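PDB 4QMK: type III secretion system effector protein ExoU, which probably acts as a patatin-like phospholipase toxin inside host cells, with a separate domain that binds phosphatidylinositol 4,5-bisphosphate and brings it to the plasma membrane. Local coordinates for residues 470-475 and 520-525; 466-471 and 513-518; 582-587 and 638-643; 155-160 and 254-259. All coordinates share one frame; numbering follows the deposited sequence.

Interaction 1 of 4, residues 470-475 and 520-525; sequences LRFRKD and IEWLGK
Phe472 and Arg473 of one helix meet the indole of Trp522 on another. The rings of Phe472 and Trp522 form an offset edge-to-face pair. The edge of Phe472 is turned toward the face of the six-membered ring of Trp522, with the planes at 63°. The ring centroids are 5.9 Å apart. The closest atoms are Phe472 CE2 and Trp522 CZ3, at 4.2 Å. Arg473 comes to the same ring from beside Phe472, and its chain runs across the indole at about a right angle. Arg473 CD lies 3.6 Å from Trp522 CH2. Further along, Arg473 NE is 3.8 Å from Trp522 CZ2, an atom that lies over one face of the guanidinium. The guanidinium and indole planes stand 46° apart, so they are not stacked flat. Successive bends at chi2 and chi3 turn the arginine back toward the indole.

The polar ends are fixed from outside. Arg473 NH2 bonds to Met448 O and forms a salt bridge with Asp450. Trp522 NE1 gives its hydrogen to Met446 O. These bonds fix the rotation of the indole and hold the guanidinium beside it. The side chain of Arg515 adds a cation-pi contact to Phe472.

All three touching residues are buried, although the nearest alpha carbons, Arg473 CA and Leu523 CA, are 10.3 Å apart. Long side chains therefore span the gap between the backbones. This is helix-helix packing through an aromatic pair, joining helices 464-491 and 517-526 beside the short helix 441-446.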
# COMPACT_ATOMS: atom_id res chain seq x y z
N LEU A 470 39.05 -11.16 -22.98
CA LEU A 470 39.03 -11.08 -21.50
C LEU A 470 39.48 -9.70 -21.00
O LEU A 470 38.94 -9.17 -20.03
CB LEU A 470 39.89 -12.17 -20.84
CG LEU A 470 39.38 -13.61 -21.01
CD1 LEU A 470 40.43 -14.64 -20.68
CD2 LEU A 470 38.13 -13.90 -20.21
N ARG A 471 40.45 -9.10 -21.65
CA ARG A 471 40.93 -7.80 -21.23
C ARG A 471 39.82 -6.79 -21.35
O ARG A 471 39.62 -6.00 -20.44
CB ARG A 471 42.15 -7.36 -22.06
CG ARG A 471 42.92 -6.21 -21.49
CD ARG A 471 43.62 -6.55 -20.19
NE ARG A 471 44.80 -5.68 -19.90
CZ ARG A 471 44.75 -4.51 -19.26
NH1 ARG A 471 43.60 -4.02 -18.79
NH2 ARG A 471 45.85 -3.82 -19.08
N PHE A 472 39.09 -6.79 -22.46
CA PHE A 472 38.01 -5.82 -22.59
C PHE A 472 37.01 -5.99 -21.49
O PHE A 472 36.49 -5.01 -20.95
CB PHE A 472 37.28 -5.94 -23.94
CG PHE A 472 36.00 -5.15 -24.00
CD1 PHE A 472 36.02 -3.83 -24.33
CD2 PHE A 472 34.79 -5.74 -23.65
CE1 PHE A 472 34.85 -3.09 -24.37
CE2 PHE A 472 33.61 -5.01 -23.66
CZ PHE A 472 33.64 -3.69 -24.04
N ARG A 473 36.72 -7.24 -21.13
CA ARG A 473 35.74 -7.48 -20.06
C ARG A 473 36.26 -7.03 -18.71
O ARG A 473 35.49 -6.48 -17.94
CB ARG A 473 35.29 -8.93 -20.00
CG ARG A 473 34.31 -9.28 -21.12
CD ARG A 473 32.93 -8.70 -20.90
NE ARG A 473 32.22 -9.44 -19.84
CZ ARG A 473 31.51 -10.55 -20.05
NH1 ARG A 473 31.40 -11.05 -21.25
NH2 ARG A 473 30.93 -11.15 -19.03
N LYS A 474 37.56 -7.21 -18.44
CA LYS A 474 38.09 -6.74 -17.16
C LYS A 474 38.00 -5.21 -17.14
O LYS A 474 37.53 -4.64 -16.15
CB LYS A 474 39.55 -7.16 -16.94
CG LYS A 474 39.88 -7.21 -15.47
CD LYS A 474 41.36 -7.26 -15.12
CE LYS A 474 41.48 -7.36 -13.59
NZ LYS A 474 42.86 -7.24 -13.02
N ASP A 475 38.42 -4.54 -18.20
CA ASP A 475 38.32 -3.10 -18.18
C ASP A 475 36.88 -2.66 -18.03
O ASP A 475 36.62 -1.71 -17.32
CB ASP A 475 38.86 -2.44 -19.46
CG ASP A 475 40.33 -2.68 -19.68
OD1 ASP A 475 41.09 -2.96 -18.73
OD2 ASP A 475 40.71 -2.59 -20.85
N ILE A 520 29.27 -0.17 -27.48
CA ILE A 520 28.47 0.90 -26.92
C ILE A 520 27.09 0.28 -26.52
O ILE A 520 26.66 0.38 -25.36
CB ILE A 520 28.23 2.03 -27.94
CG1 ILE A 520 29.52 2.68 -28.43
CG2 ILE A 520 27.31 3.11 -27.36
CD1 ILE A 520 30.23 3.54 -27.39
N GLU A 521 26.45 -0.42 -27.46
CA GLU A 521 25.15 -1.05 -27.18
C GLU A 521 25.27 -1.99 -26.00
O GLU A 521 24.37 -2.11 -25.17
CB GLU A 521 24.63 -1.94 -28.32
CG GLU A 521 24.62 -1.44 -29.74
CD GLU A 521 24.10 -2.56 -30.69
OE1 GLU A 521 24.92 -3.15 -31.46
OE2 GLU A 521 22.88 -2.90 -30.60
N TRP A 522 26.36 -2.75 -25.99
CA TRP A 522 26.56 -3.75 -24.96
C TRP A 522 26.65 -3.13 -23.55
O TRP A 522 25.93 -3.54 -22.62
CB TRP A 522 27.76 -4.55 -25.29
CG TRP A 522 28.00 -5.71 -24.40
CD1 TRP A 522 27.64 -6.99 -24.63
CD2 TRP A 522 28.79 -5.72 -23.20
NE1 TRP A 522 28.11 -7.81 -23.62
CE2 TRP A 522 28.81 -7.03 -22.73
CE3 TRP A 522 29.51 -4.74 -22.50
CZ2 TRP A 522 29.50 -7.39 -21.61
CZ3 TRP A 522 30.18 -5.11 -21.32
CH2 TRP A 522 30.17 -6.39 -20.91
N LEU A 523 27.46 -2.09 -23.41
CA LEU A 523 27.62 -1.43 -22.14
C LEU A 523 26.31 -0.83 -21.74
O LEU A 523 26.00 -0.77 -20.55
CB LEU A 523 28.66 -0.31 -22.24
CG LEU A 523 30.06 -0.85 -22.50
CD1 LEU A 523 30.87 0.21 -23.16
CD2 LEU A 523 30.69 -1.33 -21.19
N GLY A 524 25.57 -0.33 -22.72
CA GLY A 524 24.26 0.24 -22.44
C GLY A 524 23.29 -0.79 -21.84
O GLY A 524 22.48 -0.46 -20.97
N LYS A 525 23.38 -2.03 -22.30
CA LYS A 525 22.59 -3.11 -21.70
C LYS A 525 23.03 -3.31 -20.29
O LYS A 525 22.20 -3.57 -19.44
CB LYS A 525 22.78 -4.47 -22.38
CG LYS A 525 22.65 -4.60 -23.88
CD LYS A 525 21.29 -4.34 -24.35
CE LYS A 525 21.24 -4.39 -25.87
NZ LYS A 525 21.46 -5.77 -26.35

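Interaction 2 of 4, residues 466-471 and 513-518; sequences GAEALR and LARRPE
Glu468 lies in the regular part of helix 464-491, while Arg515 belongs to the short link between helices 501-513 and 517-526. The backbone of the helix is held by i to i+4 bonds such as Leu470 N to Gly466 O. The link is not helical. Ala514 takes an extended psi of 131°, and the backbone of Arg516 is almost fully extended. The turn sends the side chains of Arg515 and Arg516 toward the helix.

Glu468 and Arg515 approach from opposite directions and form a salt bridge. Arg515 NH1 donates to Glu468 OE2 at 2.8 Å, with an N-H...O angle of 159°. The oxygen is met on its syn side and lies close to the guanidinium plane. This is a surface salt bridge that ties the link between helices 501-513 and 517-526 to helix 464-491. Arg515 NE also pairs with Asp519, and NH1 bonds to Asn442, which limits the rotation of the guanidinium.

Arg516 NH1 sits 3.5 Å above the plane of the Arg515 guanidinium, over its centre. A water links this second arginine to the carboxylate. It donates to Glu468 OE1 at 3.1 Å and accepts from Arg516 NH1 at 2.9 Å.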
# COMPACT_ATOMS: atom_id res chain seq x y z
N GLY A 466 41.50 -14.65 -27.31
CA GLY A 466 40.83 -14.87 -26.03
C GLY A 466 41.26 -13.90 -24.97
O GLY A 466 40.47 -13.41 -24.19
N ALA A 467 42.54 -13.60 -24.96
CA ALA A 467 43.10 -12.68 -23.98
C ALA A 467 42.66 -11.22 -24.21
O ALA A 467 42.40 -10.49 -23.26
CB ALA A 467 44.62 -12.80 -23.95
N GLU A 468 42.60 -10.81 -25.46
CA GLU A 468 42.11 -9.47 -25.83
C GLU A 468 40.66 -9.34 -25.42
O GLU A 468 40.28 -8.30 -24.88
CB GLU A 468 42.26 -9.22 -27.35
CG GLU A 468 41.81 -7.84 -27.87
CD GLU A 468 40.28 -7.70 -28.14
OE1 GLU A 468 39.55 -8.69 -28.49
OE2 GLU A 468 39.80 -6.55 -28.01
N ALA A 469 39.86 -10.38 -25.66
CA ALA A 469 38.45 -10.36 -25.24
C ALA A 469 38.31 -10.32 -23.71
O ALA A 469 37.51 -9.54 -23.20
CB ALA A 469 37.71 -11.57 -25.80
N LEU A 470 39.05 -11.16 -22.98
CA LEU A 470 39.03 -11.08 -21.50
C LEU A 470 39.48 -9.70 -21.00
O LEU A 470 38.94 -9.17 -20.03
CB LEU A 470 39.89 -12.17 -20.84
CG LEU A 470 39.38 -13.61 -21.01
CD1 LEU A 470 40.43 -14.64 -20.68
CD2 LEU A 470 38.13 -13.90 -20.21
N ARG A 471 40.45 -9.10 -21.65
CA ARG A 471 40.93 -7.80 -21.23
C ARG A 471 39.82 -6.79 -21.35
O ARG A 471 39.62 -6.00 -20.44
CB ARG A 471 42.15 -7.36 -22.06
CG ARG A 471 42.92 -6.21 -21.49
CD ARG A 471 43.62 -6.55 -20.19
NE ARG A 471 44.80 -5.68 -19.90
CZ ARG A 471 44.75 -4.51 -19.26
NH1 ARG A 471 43.60 -4.02 -18.79
NH2 ARG A 471 45.85 -3.82 -19.08
N LEU A 513 35.96 3.28 -23.71
CA LEU A 513 36.23 1.85 -23.68
C LEU A 513 35.80 1.12 -24.99
O LEU A 513 36.48 0.21 -25.48
CB LEU A 513 35.49 1.24 -22.49
CG LEU A 513 36.17 0.10 -21.84
CD1 LEU A 513 37.39 0.69 -21.22
CD2 LEU A 513 35.29 -0.53 -20.78
N ALA A 514 34.71 1.55 -25.57
CA ALA A 514 34.25 0.95 -26.83
C ALA A 514 35.30 0.84 -27.95
O ALA A 514 35.99 1.79 -28.25
CB ALA A 514 33.03 1.70 -27.35
N ARG A 515 35.40 -0.34 -28.54
CA ARG A 515 36.30 -0.59 -29.67
C ARG A 515 35.53 -0.47 -31.01
O ARG A 515 36.13 -0.32 -32.06
CB ARG A 515 36.87 -2.00 -29.57
CG ARG A 515 37.58 -2.32 -28.25
CD ARG A 515 37.67 -3.82 -28.00
NE ARG A 515 36.33 -4.38 -27.69
CZ ARG A 515 36.07 -5.67 -27.42
NH1 ARG A 515 37.02 -6.60 -27.41
NH2 ARG A 515 34.81 -6.02 -27.16
N ARG A 516 34.21 -0.52 -30.93
CA ARG A 516 33.34 -0.55 -32.08
C ARG A 516 31.94 -0.25 -31.57
O ARG A 516 31.73 -0.20 -30.37
CB ARG A 516 33.41 -1.92 -32.77
CG ARG A 516 33.31 -3.12 -31.81
CD ARG A 516 33.44 -4.49 -32.49
NE ARG A 516 34.80 -4.83 -32.90
CZ ARG A 516 35.74 -5.44 -32.14
NH1 ARG A 516 35.52 -5.80 -30.87
NH2 ARG A 516 36.94 -5.70 -32.65
N PRO A 517 30.97 -0.02 -32.48
CA PRO A 517 29.61 0.36 -32.07
C PRO A 517 28.89 -0.69 -31.25
O PRO A 517 28.09 -0.33 -30.39
CB PRO A 517 28.90 0.58 -33.42
CG PRO A 517 30.00 0.93 -34.38
CD PRO A 517 31.14 0.05 -33.95
N GLU A 518 29.13 -1.96 -31.49
CA GLU A 518 28.52 -3.03 -30.68
C GLU A 518 28.83 -2.85 -29.18
O GLU A 518 28.00 -3.17 -28.34
CB GLU A 518 29.07 -4.43 -31.04
CG GLU A 518 28.74 -5.07 -32.39
CD GLU A 518 29.82 -6.11 -32.82
OE1 GLU A 518 30.52 -6.64 -31.92
OE2 GLU A 518 29.98 -6.40 -34.05
O HOH W 1 37.48 -7.96 -30.69

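Interaction 3 of 4, residues 582-587 and 638-643; sequences YPSLYR and STTVEQ
Ser584 and Thr640 meet without any flat group between them: the contact is made by two hydroxyls. The ring of Tyr586 lies well away from this pair, on the side of Pro255, against which it packs. It carries Leu585 CG over one face, 4.1 Å above the plane and toward the rim. The guanidinium of Arg254 does reach the hydroxyl pair. Its NH2 bonds to Thr640 OG1 and more weakly to Ser584 OG.

Ser584 OG and Thr640 OG1 are modelled 2.4 Å apart. This is very short for a hydrogen bond, so the exact separation is doubtful. Thr640 also brings its methyl near, with CG2 3.5 Å from Ser584 OG. The threonine hydroxyl lies anti to its own carbonyl carbon (chi1 -52°), which turns it toward the serine. The two alpha carbons, Ser584 CA and Thr640 CA, are 7.0 Å apart.

Here the C-terminal end of helix 555-585 meets the first turn of helix 639-646, both within the ExoU C-terminal domain family. The first helix is kinked at Pro583, whose nitrogen cannot bond to the turn before. Beyond Leu585 the chain leaves helical geometry.

Both hydroxyls are buried. Ser584 OG has a further partner in Tyr625 OH, and the Thr640 side chain packs on the same tyrosine. Leu598 of helix 592-606 covers Ser584 as well.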
# COMPACT_ATOMS: atom_id res chain seq x y z
N TYR A 582 -6.02 -11.42 -23.27
CA TYR A 582 -6.32 -12.71 -22.71
C TYR A 582 -7.85 -12.93 -22.45
O TYR A 582 -8.43 -13.81 -23.00
CB TYR A 582 -5.50 -12.96 -21.47
CG TYR A 582 -5.84 -14.28 -20.79
CD1 TYR A 582 -5.40 -15.49 -21.32
CD2 TYR A 582 -6.68 -14.32 -19.69
CE1 TYR A 582 -5.76 -16.72 -20.74
CE2 TYR A 582 -7.04 -15.54 -19.11
CZ TYR A 582 -6.56 -16.73 -19.64
OH TYR A 582 -6.87 -17.92 -19.07
N PRO A 583 -8.48 -12.08 -21.66
CA PRO A 583 -9.91 -12.22 -21.43
C PRO A 583 -10.81 -12.17 -22.64
O PRO A 583 -11.82 -12.88 -22.60
CB PRO A 583 -10.25 -11.05 -20.54
CG PRO A 583 -8.99 -10.73 -19.88
CD PRO A 583 -7.91 -11.02 -20.86
N SER A 584 -10.49 -11.36 -23.66
CA SER A 584 -11.32 -11.30 -24.87
C SER A 584 -11.10 -12.53 -25.71
O SER A 584 -12.03 -13.13 -26.24
CB SER A 584 -10.91 -10.15 -25.79
OG SER A 584 -11.66 -8.96 -25.63
N LEU A 585 -9.83 -12.88 -25.85
CA LEU A 585 -9.44 -13.97 -26.73
C LEU A 585 -10.01 -15.27 -26.28
O LEU A 585 -10.48 -16.02 -27.09
CB LEU A 585 -7.91 -14.01 -26.80
CG LEU A 585 -7.23 -15.03 -27.73
CD1 LEU A 585 -7.74 -14.93 -29.13
CD2 LEU A 585 -5.72 -14.81 -27.71
N TYR A 586 -10.03 -15.51 -24.97
CA TYR A 586 -10.57 -16.75 -24.43
C TYR A 586 -12.00 -16.63 -23.94
O TYR A 586 -12.47 -17.46 -23.21
CB TYR A 586 -9.67 -17.25 -23.32
CG TYR A 586 -8.37 -17.66 -23.91
CD1 TYR A 586 -8.24 -18.84 -24.62
CD2 TYR A 586 -7.31 -16.82 -23.86
CE1 TYR A 586 -7.03 -19.18 -25.20
CE2 TYR A 586 -6.10 -17.16 -24.44
CZ TYR A 586 -5.98 -18.35 -25.09
OH TYR A 586 -4.76 -18.65 -25.66
N ARG A 587 -12.68 -15.59 -24.35
CA ARG A 587 -14.07 -15.41 -24.00
C ARG A 587 -14.86 -16.48 -24.81
O ARG A 587 -14.77 -16.50 -26.05
CB ARG A 587 -14.51 -14.02 -24.45
CG ARG A 587 -15.75 -13.48 -23.75
CD ARG A 587 -16.58 -12.56 -24.65
NE ARG A 587 -17.64 -13.38 -25.20
CZ ARG A 587 -18.26 -13.18 -26.35
NH1 ARG A 587 -17.91 -12.17 -27.16
NH2 ARG A 587 -19.23 -14.02 -26.69
N SER A 638 -18.49 -4.63 -23.78
CA SER A 638 -17.17 -4.66 -24.47
C SER A 638 -16.14 -3.69 -23.91
O SER A 638 -15.81 -2.62 -24.52
CB SER A 638 -17.24 -4.34 -25.99
OG SER A 638 -16.00 -3.70 -26.49
N THR A 639 -15.55 -4.08 -22.81
CA THR A 639 -14.43 -3.30 -22.37
C THR A 639 -13.24 -3.32 -23.38
O THR A 639 -12.37 -2.52 -23.22
CB THR A 639 -13.97 -3.71 -20.95
OG1 THR A 639 -13.42 -5.05 -20.97
CG2 THR A 639 -15.13 -3.61 -19.91
N THR A 640 -13.21 -4.15 -24.43
CA THR A 640 -11.97 -4.32 -25.21
C THR A 640 -11.48 -3.07 -25.95
O THR A 640 -10.30 -2.69 -25.86
CB THR A 640 -12.03 -5.51 -26.22
OG1 THR A 640 -12.44 -6.71 -25.56
CG2 THR A 640 -10.68 -5.79 -26.86
N VAL A 641 -12.37 -2.45 -26.71
CA VAL A 641 -12.02 -1.25 -27.41
C VAL A 641 -11.72 -0.16 -26.41
O VAL A 641 -10.79 0.60 -26.61
CB VAL A 641 -13.16 -0.79 -28.41
CG1 VAL A 641 -12.87 0.58 -29.00
CG2 VAL A 641 -13.30 -1.80 -29.55
N GLU A 642 -12.52 -0.08 -25.37
CA GLU A 642 -12.34 0.95 -24.34
C GLU A 642 -10.98 0.81 -23.65
O GLU A 642 -10.25 1.79 -23.47
CB GLU A 642 -13.47 0.88 -23.33
CG GLU A 642 -14.79 1.33 -23.93
CD GLU A 642 -14.68 2.72 -24.45
OE1 GLU A 642 -14.36 3.58 -23.60
OE2 GLU A 642 -14.86 2.96 -25.67
N GLN A 643 -10.63 -0.42 -23.29
CA GLN A 643 -9.33 -0.70 -22.67
C GLN A 643 -8.19 -0.39 -23.67
O GLN A 643 -7.19 0.23 -23.30
CB GLN A 643 -9.27 -2.15 -22.21
CG GLN A 643 -10.13 -2.45 -20.99
CD GLN A 643 -10.28 -3.93 -20.73
OE1 GLN A 643 -10.96 -4.68 -21.48
NE2 GLN A 643 -9.68 -4.38 -19.65

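Interaction 4 of 4, residues 155-160 and 254-259; sequences LVRSLP and RPQLVV
Arg157 reaches from the end of helix 140-157 to Arg254 and Gln256 on a strand. Its CB starts out toward the strand. Arg157 CG passes 3.3 Å from Gln256 OE1. Arg157 CD comes between both partners, near the same oxygen and 3.7 Å from Arg254 NE. The chain then bends at chi3, which brings one face of the guanidinium against the Arg254 side chain. Arg157 NE is 3.3 Å from Arg254 NE. Both are donors, so no hydrogen bond joins them. Arg157 CZ lies 3.7 Å from Arg254 CB, which sits over that face, toward its rim. Arg157 NH1 donates to Gln256 OE1. The modelled 2.5 Å between Arg157 NH1 and Gln256 OE1 is short, and its exact value is doubtful. That bond is bent, with an N-H...O angle of 137°, and the donor is tilted 34° from the carbonyl plane. Arg157 NH2 passes 3.5 Å from Arg254 CD. It also bonds to Phe251 O.

Within this chain, strand 254-260 is the outermost strand at one side of the mixed sheet in the patatin-like phospholipase domain. It is paired antiparallel with strand 242-251, so Phe251 and Arg254 flank the turn of a beta hairpin. The contact thus joins a helix end to this hairpin.

The two arginine planes are 40° apart, and their closeness would probably be unfavourable without the oxygens around them. Arg157 also has a weak, long ion pair to Asp252. Arg254 NH2 is hydrogen-bonded to Thr640 OG1. Next to Arg157, Ser158 OG bonds to Trp144 NE1 of the second subunit.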
# COMPACT_ATOMS: atom_id res chain seq x y z
N LEU A 155 -15.94 -4.02 -12.95
CA LEU A 155 -15.19 -2.94 -12.36
C LEU A 155 -13.79 -2.86 -12.91
O LEU A 155 -13.41 -1.86 -13.53
CB LEU A 155 -15.19 -3.07 -10.86
CG LEU A 155 -16.50 -2.72 -10.16
CD1 LEU A 155 -16.45 -3.23 -8.73
CD2 LEU A 155 -16.78 -1.23 -10.15
N VAL A 156 -13.06 -3.96 -12.81
CA VAL A 156 -11.63 -3.94 -13.19
C VAL A 156 -11.34 -3.70 -14.66
O VAL A 156 -10.32 -3.06 -15.00
CB VAL A 156 -10.92 -5.22 -12.76
CG1 VAL A 156 -9.45 -5.21 -13.16
CG2 VAL A 156 -10.99 -5.33 -11.26
N ARG A 157 -12.23 -4.18 -15.54
CA ARG A 157 -12.00 -4.07 -16.97
C ARG A 157 -12.40 -2.68 -17.48
O ARG A 157 -11.94 -2.28 -18.51
CB ARG A 157 -12.72 -5.22 -17.76
CG ARG A 157 -12.00 -6.57 -17.59
CD ARG A 157 -12.40 -7.66 -18.57
NE ARG A 157 -13.69 -8.25 -18.23
CZ ARG A 157 -13.87 -9.33 -17.45
NH1 ARG A 157 -12.84 -9.98 -16.92
NH2 ARG A 157 -15.10 -9.77 -17.21
N SER A 158 -13.21 -1.96 -16.70
CA SER A 158 -13.79 -0.68 -17.12
C SER A 158 -13.07 0.57 -16.61
O SER A 158 -13.55 1.66 -16.84
CB SER A 158 -15.20 -0.58 -16.55
OG SER A 158 -15.15 -0.38 -15.14
N LEU A 159 -11.96 0.42 -15.91
CA LEU A 159 -11.28 1.55 -15.32
C LEU A 159 -10.68 2.60 -16.35
O LEU A 159 -10.03 2.26 -17.34
CB LEU A 159 -10.20 1.03 -14.37
CG LEU A 159 -10.72 0.11 -13.24
CD1 LEU A 159 -9.58 -0.31 -12.37
CD2 LEU A 159 -11.76 0.82 -12.39
N PRO A 160 -10.92 3.89 -16.09
CA PRO A 160 -10.36 4.89 -16.99
C PRO A 160 -8.85 4.73 -17.12
O PRO A 160 -8.29 4.93 -18.20
CB PRO A 160 -10.69 6.21 -16.29
CG PRO A 160 -10.92 5.86 -14.84
CD PRO A 160 -11.46 4.47 -14.84
N ARG A 254 -15.85 -13.75 -18.71
CA ARG A 254 -14.50 -13.74 -19.28
C ARG A 254 -13.49 -14.29 -18.25
O ARG A 254 -13.53 -13.92 -17.10
CB ARG A 254 -14.13 -12.30 -19.67
CG ARG A 254 -15.03 -11.74 -20.73
CD ARG A 254 -15.25 -10.23 -20.68
NE ARG A 254 -14.17 -9.44 -21.27
CZ ARG A 254 -14.17 -8.98 -22.53
NH1 ARG A 254 -15.19 -9.23 -23.35
NH2 ARG A 254 -13.14 -8.27 -22.95
N PRO A 255 -12.55 -15.12 -18.69
CA PRO A 255 -11.49 -15.52 -17.82
C PRO A 255 -10.50 -14.40 -17.54
O PRO A 255 -10.21 -13.59 -18.45
CB PRO A 255 -10.78 -16.63 -18.60
CG PRO A 255 -11.05 -16.30 -20.03
CD PRO A 255 -12.41 -15.68 -20.04
N GLN A 256 -10.00 -14.37 -16.30
CA GLN A 256 -8.96 -13.42 -15.85
C GLN A 256 -7.84 -14.14 -15.16
O GLN A 256 -8.10 -14.93 -14.30
CB GLN A 256 -9.48 -12.40 -14.84
CG GLN A 256 -10.46 -11.42 -15.39
CD GLN A 256 -9.85 -10.16 -16.00
OE1 GLN A 256 -10.57 -9.22 -16.19
NE2 GLN A 256 -8.54 -10.12 -16.23
N LEU A 257 -6.61 -13.85 -15.55
CA LEU A 257 -5.47 -14.34 -14.84
C LEU A 257 -5.30 -13.52 -13.58
O LEU A 257 -5.15 -12.29 -13.64
CB LEU A 257 -4.16 -14.13 -15.58
CG LEU A 257 -3.46 -15.08 -16.52
CD1 LEU A 257 -3.65 -16.49 -16.02
CD2 LEU A 257 -3.86 -14.95 -17.96
N VAL A 258 -5.31 -14.19 -12.45
CA VAL A 258 -5.05 -13.54 -11.20
C VAL A 258 -3.59 -13.85 -10.84
O VAL A 258 -3.14 -14.97 -11.01
CB VAL A 258 -5.98 -14.08 -10.14
CG1 VAL A 258 -5.75 -13.42 -8.81
CG2 VAL A 258 -7.40 -13.87 -10.60
N VAL A 259 -2.84 -12.86 -10.38
CA VAL A 259 -1.41 -13.08 -10.05
C VAL A 259 -0.97 -12.35 -8.78
O VAL A 259 -1.09 -11.13 -8.66
CB VAL A 259 -0.51 -12.57 -11.21
CG1 VAL A 259 0.97 -12.76 -10.90
CG2 VAL A 259 -0.90 -13.26 -12.52

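Overall arrangement
The four contacts form two pairs far apart in space. Interactions 1 and 2 have centres about 7 Å apart and share helices 464-491 and 517-526. Phe472 CD1 of interaction 1 lies 3.4 Å from Arg515 NE of interaction 2. Interactions 3 and 4, with centres about 9 Å apart, meet through Arg254 NH2, 3.1 Å from Thr640 OG1. Where they touch, the C-terminal region meets the edge strand of the patatin-like sheet. Interactions 1 and 4 are about 43 Å apart between centres. Strand 99-103, two strands in from 254-260, leads to a probable GxSxG nucleophile elbow with Ser104.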